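PDB 3SIM: protein, Family 18 Chitinase from Crocus vernus, which probably binds chitin and cleaves its beta-1,4 glycosidic linkages, as expected of a TIM-barrel plant enzyme of glycoside hydrolase family 18. Local coordinates for residues S47-F52 with V99-S104. Residues are numbered along the deposited sequence; the frame is centred on the assembly and turned at random.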
ATOM      1  N   SER A  47      -1.427  18.461 -11.339  1.00 16.46           N
ATOM      2  CA  SER A  47      -1.117  17.217 -11.971  1.00 17.20           C
ATOM      3  C   SER A  47      -0.134  17.304 -13.151  1.00 17.05           C
ATOM      4  O   SER A  47      -0.147  18.243 -13.878  1.00 15.90           O
ATOM      5  CB  SER A  47      -2.340  16.358 -12.268  1.00 17.85           C
ATOM      6  OG  SER A  47      -3.037  16.712 -13.398  1.00 21.90           O
ATOM      7  N   THR A  48       0.704  16.291 -13.265  1.00 15.07           N
ATOM      8  CA  THR A  48       1.769  16.240 -14.262  1.00 14.12           C
ATOM      9  C   THR A  48       1.651  15.136 -15.327  1.00 14.97           C
ATOM     10  O   THR A  48       2.593  14.824 -15.999  1.00 13.58           O
ATOM     11  CB  THR A  48       3.114  16.112 -13.643  1.00 14.66           C
ATOM     12  OG1 THR A  48       3.200  14.868 -12.983  1.00 14.39           O
ATOM     13  CG2 THR A  48       3.432  17.277 -12.687  1.00 12.46           C
ATOM     14  N   ASN A  49       0.482  14.558 -15.453  1.00 13.79           N
ATOM     15  CA  ASN A  49       0.235  13.522 -16.421  1.00 14.16           C
ATOM     16  C   ASN A  49       1.197  12.294 -16.313  1.00 13.70           C
ATOM     17  O   ASN A  49       1.767  11.911 -17.249  1.00 14.21           O
ATOM     18  CB  ASN A  49       0.195  14.102 -17.838  1.00 12.75           C
ATOM     19  CG  ASN A  49      -0.410  13.151 -18.850  1.00 15.29           C
ATOM     20  OD1 ASN A  49      -1.347  12.498 -18.546  1.00 15.77           O
ATOM     21  ND2 ASN A  49       0.172  13.053 -20.021  1.00 11.73           N
ATOM     22  N   GLY A  50       1.368  11.747 -15.123  1.00 13.26           N
ATOM     23  CA  GLY A  50       2.215  10.614 -14.899  1.00 12.71           C
ATOM     24  C   GLY A  50       3.724  10.842 -14.740  1.00 12.37           C
ATOM     25  O   GLY A  50       4.444   9.906 -14.722  1.00 12.44           O
ATOM     26  N   LYS A  51       4.160  12.082 -14.585  1.00 12.22           N
ATOM     27  CA  LYS A  51       5.511  12.321 -14.185  1.00 12.68           C
ATOM     28  C   LYS A  51       5.663  12.299 -12.657  1.00 12.47           C
ATOM     29  O   LYS A  51       5.421  13.250 -12.026  1.00 12.58           O
ATOM     30  CB  LYS A  51       6.014  13.628 -14.786  1.00 12.38           C
ATOM     31  CG  LYS A  51       6.007  13.693 -16.286  1.00 14.27           C
ATOM     32  CD  LYS A  51       6.526  14.976 -16.794  1.00 18.06           C
ATOM     33  CE  LYS A  51       6.449  15.118 -18.243  1.00 23.30           C
ATOM     34  NZ  LYS A  51       7.354  14.348 -19.037  1.00 26.14           N
ATOM     35  N   PHE A  52       6.095  11.187 -12.115  1.00 11.86           N
ATOM     36  CA  PHE A  52       6.174  11.025 -10.684  1.00 10.93           C
ATOM     37  C   PHE A  52       7.265  11.825  -9.985  1.00 12.48           C
ATOM     38  O   PHE A  52       8.346  11.865 -10.429  1.00 12.52           O
ATOM     39  CB  PHE A  52       6.209   9.543 -10.359  1.00 11.11           C
ATOM     40  CG  PHE A  52       4.892   8.893 -10.560  1.00  9.96           C
ATOM     41  CD1 PHE A  52       3.962   8.858  -9.529  1.00  7.08           C
ATOM     42  CD2 PHE A  52       4.519   8.443 -11.786  1.00  7.23           C
ATOM     43  CE1 PHE A  52       2.727   8.317  -9.724  1.00  3.85           C
ATOM     44  CE2 PHE A  52       3.290   7.930 -11.990  1.00  9.53           C
ATOM     45  CZ  PHE A  52       2.395   7.846 -10.939  1.00  6.57           C
ATOM     46  N   VAL A  99      -4.116   7.881 -22.384  1.00 16.17           N
ATOM     47  CA  VAL A  99      -3.553   6.685 -21.822  1.00 15.71           C
ATOM     48  C   VAL A  99      -2.080   6.503 -22.225  1.00 17.16           C
ATOM     49  O   VAL A  99      -1.270   6.195 -21.398  1.00 15.95           O
ATOM     50  CB  VAL A  99      -4.362   5.453 -22.178  1.00 16.71           C
ATOM     51  CG1 VAL A  99      -3.659   4.251 -21.807  1.00 13.55           C
ATOM     52  CG2 VAL A  99      -5.734   5.491 -21.532  1.00 16.08           C
ATOM     53  N   ASP A 100      -1.795   6.694 -23.504  1.00 17.64           N
ATOM     54  CA  ASP A 100      -0.489   6.457 -24.063  1.00 17.35           C
ATOM     55  C   ASP A 100       0.497   7.410 -23.436  1.00 16.64           C
ATOM     56  O   ASP A 100       1.531   7.011 -23.065  1.00 16.24           O
ATOM     57  CB  ASP A 100      -0.452   6.633 -25.592  1.00 19.36           C
ATOM     58  CG  ASP A 100      -0.963   5.411 -26.400  1.00 22.96           C
ATOM     59  OD1 ASP A 100      -1.097   4.298 -25.935  1.00 24.26           O
ATOM     60  OD2 ASP A 100      -1.242   5.582 -27.561  1.00 25.18           O
ATOM     61  N   SER A 101       0.150   8.688 -23.348  1.00 16.54           N
ATOM     62  CA  SER A 101       1.026   9.692 -22.776  1.00 15.96           C
ATOM     63  C   SER A 101       1.305   9.534 -21.274  1.00 15.13           C
ATOM     64  O   SER A 101       2.387   9.677 -20.871  1.00 15.20           O
ATOM     65  CB  SER A 101       0.644  11.122 -23.163  1.00 16.59           C
ATOM     66  OG  SER A 101      -0.462  11.541 -22.496  1.00 15.78           O
ATOM     67  N   TRP A 102       0.284   9.211 -20.496  1.00 14.03           N
ATOM     68  CA  TRP A 102       0.426   8.936 -19.069  1.00 13.51           C
ATOM     69  C   TRP A 102       1.341   7.735 -18.794  1.00 12.99           C
ATOM     70  O   TRP A 102       2.275   7.868 -18.126  1.00 12.59           O
ATOM     71  CB  TRP A 102      -0.933   8.727 -18.383  1.00 12.68           C
ATOM     72  CG  TRP A 102      -0.865   8.766 -16.925  1.00 11.95           C
ATOM     73  CD1 TRP A 102      -1.091   9.832 -16.134  1.00 10.47           C
ATOM     74  CD2 TRP A 102      -0.555   7.690 -16.052  1.00 10.28           C
ATOM     75  NE1 TRP A 102      -0.964   9.493 -14.853  1.00 10.96           N
ATOM     76  CE2 TRP A 102      -0.605   8.192 -14.768  1.00 11.34           C
ATOM     77  CE3 TRP A 102      -0.226   6.349 -16.226  1.00 12.85           C
ATOM     78  CZ2 TRP A 102      -0.320   7.428 -13.678  1.00  9.19           C
ATOM     79  CZ3 TRP A 102       0.057   5.590 -15.109  1.00 12.88           C
ATOM     80  CH2 TRP A 102      -0.004   6.141 -13.866  1.00 12.22           C
ATOM     81  N   VAL A 103       1.101   6.630 -19.472  1.00 13.31           N
ATOM     82  CA  VAL A 103       1.885   5.428 -19.345  1.00 13.43           C
ATOM     83  C   VAL A 103       3.377   5.669 -19.710  1.00 14.62           C
ATOM     84  O   VAL A 103       4.230   5.330 -18.976  1.00 13.43           O
ATOM     85  CB  VAL A 103       1.311   4.287 -20.193  1.00 13.13           C
ATOM     86  CG1 VAL A 103       2.258   3.154 -20.250  1.00 13.51           C
ATOM     87  CG2 VAL A 103      -0.013   3.835 -19.662  1.00 12.63           C
ATOM     88  N   SER A 104       3.641   6.368 -20.801  1.00 16.00           N
ATOM     89  CA  SER A 104       5.015   6.657 -21.176  1.00 16.65           C
ATOM     90  C   SER A 104       5.749   7.465 -20.089  1.00 15.86           C
ATOM     91  O   SER A 104       6.827   7.122 -19.711  1.00 14.85           O
ATOM     92  CB  SER A 104       5.047   7.407 -22.497  1.00 18.24           C
ATOM     93  OG  SER A 104       6.318   7.865 -22.747  1.00 22.23           O
TER
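One face of the W102 indole is covered by G50, whose CA sits over that face, 3.6 Å from the centroid of the five-membered ring, a CH-pi contact. Glycine suits this place because a CB would strike the carbonyl O of W102 and, at these backbone angles, would also be jammed against the carbonyl O of N49. At the indole edge, in its plane, lies the amide oxygen OD1 of N49, 3.6 Å from W102 CD1. The F52 ring presents its own edge to the six-membered ring of the indole, with F52 CZ 3.9 Å from W102 CZ2; the two planes stand nearly perpendicular, at 85°, in an oblique pair. The ring of F94 and, from helix 134-150, C140 also pack against the indole. N49 carries the polar side of the contact: its ND2 donates to S101 OG over 3.0 Å, nearly straight at 159° and with the acceptor in the amide plane. An amide suits this spot because its other end accepts from A97 N, while S101 OG also bonds S98 OG, so both ends of N49 hold the start of helix 99-116. W102 NE1 and G50 N, both donors and 3.3 Å apart, do not bond each other; both turn to D38 OD2, the bond from G50 N being weak. Chemically, the loop between barrel strand 28-37 and the short antiparallel strand 53-54 is thus joined to the first turns of an outer helix by a glycine backbone on an aromatic face, flanked by N49, bonded to S101 and A97 N, and by D38, which takes the indole N-H.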